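Local coordinates for ORC1-type DNA replication protein 2 (Aeropyrum pernix, PDB 1W5T), which is involved in regulating DNA replication and binds DNA, joining an N-terminal AAA+ ATPase domain to a C-terminal winged-helix domain, at residues E304-S307 / I308-I312; R350-T353 / Q354-Y358; L359-L362 / T363-L367. All blocks are in the same frame, centred on the assembly; numbering follows the deposited sequence.

In the fold
All three interactions are local contacts inside the C-terminal winged-helix domain, away from the ATP site. Interaction 1 comes first along the chain and starts helix 308-322; interactions 2 and 3 follow in series on helix 352-364, covering its N-terminal and C-terminal ends. Centre to centre, interaction 1 lies about 13 Å from interaction 2 and about 12 Å from interaction 3, and interactions 2 and 3 are about 13 Å apart. Side chains of interaction 1 touch both others: Tyr358 packs on Ser307, His309 and Glu310, while His361 and Leu365 meet Leu306. The start of one helix is thereby fastened to successive turns of the other, in a domain that, like other winged-helix domains, probably binds DNA.

Interaction 1: residues E304-S307 / I308-I312; sequences EALS and IHELI
Ser307 meets the first turn of helix 308-322 with both its carbonyl and its hydroxyl. The stronger polar contact is backbone to backbone: Leu311 N donates to Ser307 O at 3.0 Å, with an N-H...O angle of 162°. The second is a weak capping bond, His309 N to Ser307 OG, 3.4 Å long and bent to 137°. Ser307 thus sits at the N-cap, its carbonyl taking the first helical bond and its hydroxyl the weak capping one. The helix begun here is probably the first of the three core helices usual in winged-helix domains, and the cap joins it to the preceding loop. Glu310 stands where the partner of a capping box would be, but its OE1 lies 3.7 Å from Ser307 N, too far to close one.

What Glu310 gives the cap is close packing: its CG is 3.1 Å from Ser307 OG. A chi1 of -24°, well away from a staggered value, lays the chain against the serine before it bends at chi2. Beyond that bend, OE2 hydrogen-bonds to His361 ND1 on helix 352-364. Were the carboxylate arm cut back to an alanine here, His361 ND1 would probably be left without its mate, and a gap would be likely to open beside Ser307 OG.

The apolar contacts lie on the loop side. Leu306 CB approaches Leu311 CD1 to 3.5 Å, the two side chains crossing at a slant. Leu306 CG also meets Glu310 CB at 4.1 Å, here nearly at a right angle. Leu311 additionally touches Ile402 and Ile403 of helix 392-408. Of a different kind is the approach of its other methyl, CD2, which rests against a carbonyl oxygen, Leu306 O, at 3.4 Å.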
loop_
_atom_site.group_PDB
_atom_site.type_symbol
_atom_site.label_atom_id
_atom_site.label_comp_id
_atom_site.label_asym_id
_atom_site.label_seq_id
_atom_site.Cartn_x
_atom_site.Cartn_y
_atom_site.Cartn_z
ATOM N N GLU A 304 11.275 -1.603 -15.094
ATOM C CA GLU A 304 10.998 -1.387 -16.508
ATOM C C GLU A 304 10.793 0.080 -16.840
ATOM O O GLU A 304 11.049 0.496 -17.961
ATOM C CB GLU A 304 9.738 -2.165 -16.918
ATOM C CG GLU A 304 9.878 -3.686 -16.879
ATOM C CD GLU A 304 8.711 -4.465 -17.502
ATOM O OE1 GLU A 304 7.507 -4.089 -17.352
ATOM O OE2 GLU A 304 9.011 -5.499 -18.137
ATOM N N ALA A 305 10.304 0.854 -15.874
ATOM C CA ALA A 305 10.143 2.293 -16.033
ATOM C C ALA A 305 11.469 3.037 -15.971
ATOM O O ALA A 305 11.555 4.200 -16.333
ATOM C CB ALA A 305 9.206 2.846 -14.972
ATOM N N LEU A 306 12.509 2.376 -15.508
ATOM C CA LEU A 306 13.808 3.034 -15.348
ATOM C C LEU A 306 14.602 2.986 -16.659
ATOM O O LEU A 306 14.548 2.000 -17.356
ATOM C CB LEU A 306 14.592 2.307 -14.245
ATOM C CG LEU A 306 14.631 2.906 -12.848
ATOM C CD1 LEU A 306 13.326 3.719 -12.508
ATOM C CD2 LEU A 306 15.042 1.853 -11.768
ATOM N N SER A 307 15.340 4.045 -16.961
ATOM C CA SER A 307 16.340 4.066 -18.018
ATOM C C SER A 307 17.543 3.108 -17.794
ATOM O O SER A 307 17.892 2.773 -16.671
ATOM C CB SER A 307 16.821 5.500 -18.220
ATOM O OG SER A 307 18.030 5.769 -17.534
ATOM N N ILE A 308 18.140 2.662 -18.888
ATOM C CA ILE A 308 19.239 1.692 -18.907
ATOM C C ILE A 308 20.322 2.099 -17.927
ATOM O O ILE A 308 20.943 1.284 -17.266
ATOM C CB ILE A 308 19.862 1.641 -20.340
ATOM C CG1 ILE A 308 18.845 1.176 -21.371
ATOM C CG2 ILE A 308 21.066 0.743 -20.394
ATOM C CD1 ILE A 308 19.298 1.396 -22.809
ATOM N N HIS A 309 20.513 3.403 -17.836
ATOM C CA HIS A 309 21.619 3.946 -17.108
ATOM C C HIS A 309 21.427 3.904 -15.616
ATOM O O HIS A 309 22.355 3.545 -14.897
ATOM C CB HIS A 309 21.999 5.297 -17.684
ATOM C CG HIS A 309 22.914 5.163 -18.860
ATOM N ND1 HIS A 309 24.287 5.089 -18.725
ATOM C CD2 HIS A 309 22.654 4.963 -20.174
ATOM C CE1 HIS A 309 24.834 4.899 -19.912
ATOM N NE2 HIS A 309 23.865 4.821 -20.808
ATOM N N GLU A 310 20.203 4.188 -15.173
ATOM C CA GLU A 310 19.798 3.911 -13.793
ATOM C C GLU A 310 19.940 2.434 -13.468
ATOM O O GLU A 310 20.432 2.084 -12.413
ATOM C CB GLU A 310 18.369 4.352 -13.514
ATOM C CG GLU A 310 17.872 5.437 -14.440
ATOM C CD GLU A 310 16.877 6.366 -13.792
ATOM O OE1 GLU A 310 15.943 6.761 -14.492
ATOM O OE2 GLU A 310 17.034 6.703 -12.603
ATOM N N LEU A 311 19.518 1.587 -14.392
ATOM C CA LEU A 311 19.539 0.145 -14.221
ATOM C C LEU A 311 20.980 -0.386 -14.072
ATOM O O LEU A 311 21.246 -1.284 -13.270
ATOM C CB LEU A 311 18.840 -0.500 -15.425
ATOM C CG LEU A 311 17.385 -0.994 -15.472
ATOM C CD1 LEU A 311 16.547 -0.553 -14.307
ATOM C CD2 LEU A 311 16.696 -0.626 -16.803
ATOM N N ILE A 312 21.906 0.168 -14.857
ATOM C CA ILE A 312 23.323 -0.156 -14.712
ATOM C C ILE A 312 23.884 0.206 -13.306
ATOM O O ILE A 312 24.635 -0.554 -12.711
ATOM C CB ILE A 312 24.176 0.479 -15.868
ATOM C CG1 ILE A 312 23.894 -0.227 -17.182
ATOM C CG2 ILE A 312 25.655 0.333 -15.604
ATOM C CD1 ILE A 312 23.914 0.719 -18.351
#

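Interaction 2: residues R350-T353 / Q354-Y358; sequences RGYT and QYHIY
Arg350 and Gln354 run side by side and point the same way at the start of helix 352-364, one from the residue before the N-cap Gly351, the other from the first turn. Their flat ends do not stack: the guanidinium and amide planes stand 86° apart, and Arg350 NH2 stops 3.8 Å from Gln354 OE1, beyond hydrogen-bond length. Arg350 reaches this place by bending at chi2 (-60°) and again at chi3 (-92°), which carries the guanidinium alongside the Gln354 side chain and toward Tyr358 OH. One face of the guanidinium receives that hydroxyl, 4.1 Å from Arg350 CZ, and the arginine's CG lies at the edge of the tyrosine ring. Gln354 also bends at chi2 and places its NE2 over one face of the Tyr358 ring, toward the rim.

Thr353 contributes differently, through its methyl and its carbonyl. Its unstaggered chi1 brings CG2 to 2.9 Å from the next amide, Gln354 N, a locally strained setting, and Thr353 O takes a weak bond from Ile357 N at 3.4 Å, with Ile357 CD1 lying close by. The preceding backbone bonds are firmer: Tyr355 N to Gly351 O is 2.9 Å and His356 N to Tyr352 O is 3.0 Å. Tyr352 O additionally lies over one face of the His356 ring, 3.3 Å from His356 CG.

In winged-helix domains a helix at this place in the order is commonly the DNA-recognition helix. Tyr352 and Tyr355 each form a cation-pi pair with Arg334 of helix 330-345. Across the contact itself, hydrogen bonding is confined to the backbone; the polar ends of Arg350, Gln354 and Tyr358 are loosely apposed rather than bonded to one another.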
loop_
_atom_site.group_PDB
_atom_site.type_symbol
_atom_site.label_atom_id
_atom_site.label_comp_id
_atom_site.label_asym_id
_atom_site.label_seq_id
_atom_site.Cartn_x
_atom_site.Cartn_y
_atom_site.Cartn_z
ATOM N N ARG A 350 27.290 8.235 -19.144
ATOM C CA ARG A 350 26.719 9.569 -19.028
ATOM C C ARG A 350 27.561 10.468 -18.113
ATOM O O ARG A 350 28.258 9.978 -17.219
ATOM C CB ARG A 350 25.294 9.485 -18.487
ATOM C CG ARG A 350 24.288 8.712 -19.333
ATOM C CD ARG A 350 24.068 9.266 -20.764
ATOM N NE ARG A 350 22.964 10.224 -20.845
ATOM C CZ ARG A 350 21.732 9.939 -21.285
ATOM N NH1 ARG A 350 21.412 8.706 -21.684
ATOM N NH2 ARG A 350 20.807 10.903 -21.323
ATOM N N GLY A 351 27.514 11.776 -18.350
ATOM C CA GLY A 351 28.297 12.735 -17.598
ATOM C C GLY A 351 27.865 12.846 -16.146
ATOM O O GLY A 351 26.787 12.378 -15.763
ATOM N N TYR A 352 28.696 13.485 -15.340
ATOM C CA TYR A 352 28.440 13.630 -13.923
ATOM C C TYR A 352 27.043 14.141 -13.549
ATOM O O TYR A 352 26.385 13.566 -12.684
ATOM C CB TYR A 352 29.498 14.533 -13.312
ATOM C CG TYR A 352 30.799 13.822 -13.061
ATOM C CD1 TYR A 352 31.883 14.007 -13.899
ATOM C CD2 TYR A 352 30.944 12.966 -11.974
ATOM C CE1 TYR A 352 33.080 13.349 -13.668
ATOM C CE2 TYR A 352 32.136 12.309 -11.727
ATOM C CZ TYR A 352 33.200 12.500 -12.578
ATOM O OH TYR A 352 34.392 11.852 -12.327
ATOM N N THR A 353 26.614 15.207 -14.204
ATOM C CA THR A 353 25.340 15.879 -13.971
ATOM C C THR A 353 24.164 14.896 -14.110
ATOM O O THR A 353 23.375 14.731 -13.185
ATOM C CB THR A 353 25.236 17.074 -14.985
ATOM O OG1 THR A 353 25.270 18.317 -14.281
ATOM C CG2 THR A 353 23.920 17.077 -15.783
ATOM N N GLN A 354 24.101 14.211 -15.252
ATOM C CA GLN A 354 23.062 13.238 -15.482
ATOM C C GLN A 354 23.172 12.084 -14.489
ATOM O O GLN A 354 22.175 11.625 -13.965
ATOM C CB GLN A 354 23.053 12.769 -16.944
ATOM C CG GLN A 354 21.847 11.912 -17.313
ATOM C CD GLN A 354 20.537 12.706 -17.369
ATOM O OE1 GLN A 354 20.196 13.252 -18.418
ATOM N NE2 GLN A 354 19.803 12.759 -16.255
ATOM N N TYR A 355 24.399 11.692 -14.180
ATOM C CA TYR A 355 24.709 10.607 -13.247
ATOM C C TYR A 355 24.100 10.776 -11.870
ATOM O O TYR A 355 23.582 9.809 -11.303
ATOM C CB TYR A 355 26.232 10.482 -13.112
ATOM C CG TYR A 355 26.723 9.499 -12.076
ATOM C CD1 TYR A 355 26.584 8.130 -12.271
ATOM C CD2 TYR A 355 27.369 9.934 -10.919
ATOM C CE1 TYR A 355 27.060 7.210 -11.343
ATOM C CE2 TYR A 355 27.855 9.020 -9.997
ATOM C CZ TYR A 355 27.684 7.653 -10.225
ATOM O OH TYR A 355 28.127 6.709 -9.319
ATOM N N HIS A 356 24.225 11.994 -11.345
ATOM C CA HIS A 356 23.760 12.399 -10.020
ATOM C C HIS A 356 22.251 12.445 -9.928
ATOM O O HIS A 356 21.706 12.183 -8.879
ATOM C CB HIS A 356 24.352 13.774 -9.640
ATOM C CG HIS A 356 25.835 13.751 -9.425
ATOM N ND1 HIS A 356 26.604 14.901 -9.376
ATOM C CD2 HIS A 356 26.692 12.715 -9.233
ATOM C CE1 HIS A 356 27.870 14.571 -9.176
ATOM N NE2 HIS A 356 27.952 13.252 -9.082
ATOM N N ILE A 357 21.596 12.835 -11.018
ATOM C CA ILE A 357 20.145 12.796 -11.136
ATOM C C ILE A 357 19.667 11.327 -10.997
ATOM O O ILE A 357 18.777 11.023 -10.206
ATOM C CB ILE A 357 19.710 13.480 -12.468
ATOM C CG1 ILE A 357 19.575 14.999 -12.270
ATOM C CG2 ILE A 357 18.399 12.937 -12.994
ATOM C CD1 ILE A 357 20.085 15.865 -13.465
ATOM N N TYR A 358 20.301 10.428 -11.758
ATOM C CA TYR A 358 20.067 8.983 -11.676
ATOM C C TYR A 358 20.205 8.385 -10.276
ATOM O O TYR A 358 19.333 7.600 -9.869
ATOM C CB TYR A 358 20.997 8.259 -12.625
ATOM C CG TYR A 358 20.624 8.409 -14.077
ATOM C CD1 TYR A 358 21.601 8.382 -15.080
ATOM C CD2 TYR A 358 19.298 8.582 -14.446
ATOM C CE1 TYR A 358 21.249 8.499 -16.433
ATOM C CE2 TYR A 358 18.931 8.710 -15.776
ATOM C CZ TYR A 358 19.910 8.665 -16.764
ATOM O OH TYR A 358 19.503 8.792 -18.069
#

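Interaction 3: residues L359-L362 / T363-L367; sequences LKHL and TSLGL
Leu365 lays its CD1 over one face of the His361 imidazole, 3.9 Å from the ring centroid and 30° off the normal, a CH-pi contact at the end of helix 352-364. This is the tight part. With His361 CG trans to its backbone N (chi1 -168°), the ring leans toward the last turn and Leu365 CD1 comes within 3.5 Å of His361 CE1. The backbone closes alongside it in a Schellman motif: Leu367 N reaches back to Leu362 O at 3.2 Å, Gly366 N to Thr363 O at 2.9 Å, and Gly366 takes the positive phi (70°) of the turn.

Side-chain contacts are sparser elsewhere, where Thr363 OG1 makes only a weak bond to Leu359 O at 3.3 Å. Ser364, though exposed, ties its OG back to His361 O at 2.9 Å, the donor tilted from the carbonyl plane.

Leu362, buried, touches Leu367 lightly (CD2 to CD1 4.1 Å) on the side turned to helix 308-322. There Leu362 meets Ile313 and Leu367 meets Leu314, while Leu362 and Thr363 pack on Val368, where strand 368-372 begins directly after the turn.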
loop_
_atom_site.group_PDB
_atom_site.type_symbol
_atom_site.label_atom_id
_atom_site.label_comp_id
_atom_site.label_asym_id
_atom_site.label_seq_id
_atom_site.Cartn_x
_atom_site.Cartn_y
_atom_site.Cartn_z
ATOM N N LEU A 359 21.269 8.762 -9.545
ATOM C CA LEU A 359 21.498 8.268 -8.194
ATOM C C LEU A 359 20.428 8.748 -7.229
ATOM O O LEU A 359 19.916 7.976 -6.408
ATOM C CB LEU A 359 22.866 8.687 -7.656
ATOM C CG LEU A 359 23.993 7.677 -7.819
ATOM C CD1 LEU A 359 25.311 8.343 -7.608
ATOM C CD2 LEU A 359 23.825 6.493 -6.889
ATOM N N LYS A 360 20.129 10.042 -7.329
ATOM C CA LYS A 360 19.029 10.649 -6.588
ATOM C C LYS A 360 17.716 9.906 -6.784
ATOM O O LYS A 360 17.086 9.511 -5.822
ATOM C CB LYS A 360 18.837 12.113 -6.965
ATOM C CG LYS A 360 18.414 12.927 -5.753
ATOM C CD LYS A 360 19.538 13.019 -4.681
ATOM C CE LYS A 360 19.373 14.306 -3.813
ATOM N NZ LYS A 360 18.094 15.022 -4.183
ATOM N N HIS A 361 17.335 9.699 -8.038
ATOM C CA HIS A 361 16.093 9.029 -8.355
ATOM C C HIS A 361 15.997 7.630 -7.756
ATOM O O HIS A 361 14.949 7.263 -7.229
ATOM C CB HIS A 361 15.877 8.975 -9.846
ATOM C CG HIS A 361 14.504 8.558 -10.212
ATOM N ND1 HIS A 361 14.249 7.511 -11.073
ATOM C CD2 HIS A 361 13.298 9.007 -9.787
ATOM C CE1 HIS A 361 12.942 7.343 -11.173
ATOM N NE2 HIS A 361 12.343 8.245 -10.412
ATOM N N LEU A 362 17.089 6.859 -7.842
ATOM C CA LEU A 362 17.165 5.530 -7.245
ATOM C C LEU A 362 16.905 5.651 -5.767
ATOM O O LEU A 362 16.192 4.832 -5.207
ATOM C CB LEU A 362 18.536 4.828 -7.462
ATOM C CG LEU A 362 18.863 4.309 -8.887
ATOM C CD1 LEU A 362 20.333 3.904 -9.103
ATOM C CD2 LEU A 362 17.912 3.211 -9.394
ATOM N N THR A 363 17.472 6.680 -5.144
ATOM C CA THR A 363 17.305 6.882 -3.724
ATOM C C THR A 363 15.841 7.170 -3.372
ATOM O O THR A 363 15.288 6.587 -2.438
ATOM C CB THR A 363 18.230 8.025 -3.230
ATOM O OG1 THR A 363 19.561 7.511 -3.118
ATOM C CG2 THR A 363 17.875 8.432 -1.807
ATOM N N SER A 364 15.227 8.060 -4.135
ATOM C CA SER A 364 13.850 8.458 -3.878
ATOM C C SER A 364 12.875 7.328 -4.141
ATOM O O SER A 364 11.746 7.352 -3.630
ATOM C CB SER A 364 13.478 9.686 -4.689
ATOM O OG SER A 364 13.317 9.344 -6.017
ATOM N N LEU A 365 13.307 6.324 -4.906
ATOM C CA LEU A 365 12.441 5.178 -5.183
ATOM C C LEU A 365 12.601 4.164 -4.071
ATOM O O LEU A 365 11.984 3.101 -4.115
ATOM C CB LEU A 365 12.723 4.514 -6.538
ATOM C CG LEU A 365 12.215 5.139 -7.852
ATOM C CD1 LEU A 365 12.922 4.515 -9.075
ATOM C CD2 LEU A 365 10.687 5.054 -8.027
ATOM N N GLY A 366 13.445 4.509 -3.097
ATOM C CA GLY A 366 13.740 3.650 -1.972
ATOM C C GLY A 366 14.558 2.423 -2.296
ATOM O O GLY A 366 14.655 1.512 -1.478
ATOM N N LEU A 367 15.128 2.378 -3.489
ATOM C CA LEU A 367 15.887 1.204 -3.926
ATOM C C LEU A 367 17.282 1.176 -3.307
ATOM O O LEU A 367 17.860 0.114 -3.119
ATOM C CB LEU A 367 16.009 1.142 -5.452
ATOM C CG LEU A 367 14.727 0.793 -6.191
ATOM C CD1 LEU A 367 14.891 0.999 -7.691
ATOM C CD2 LEU A 367 14.314 -0.646 -5.848
#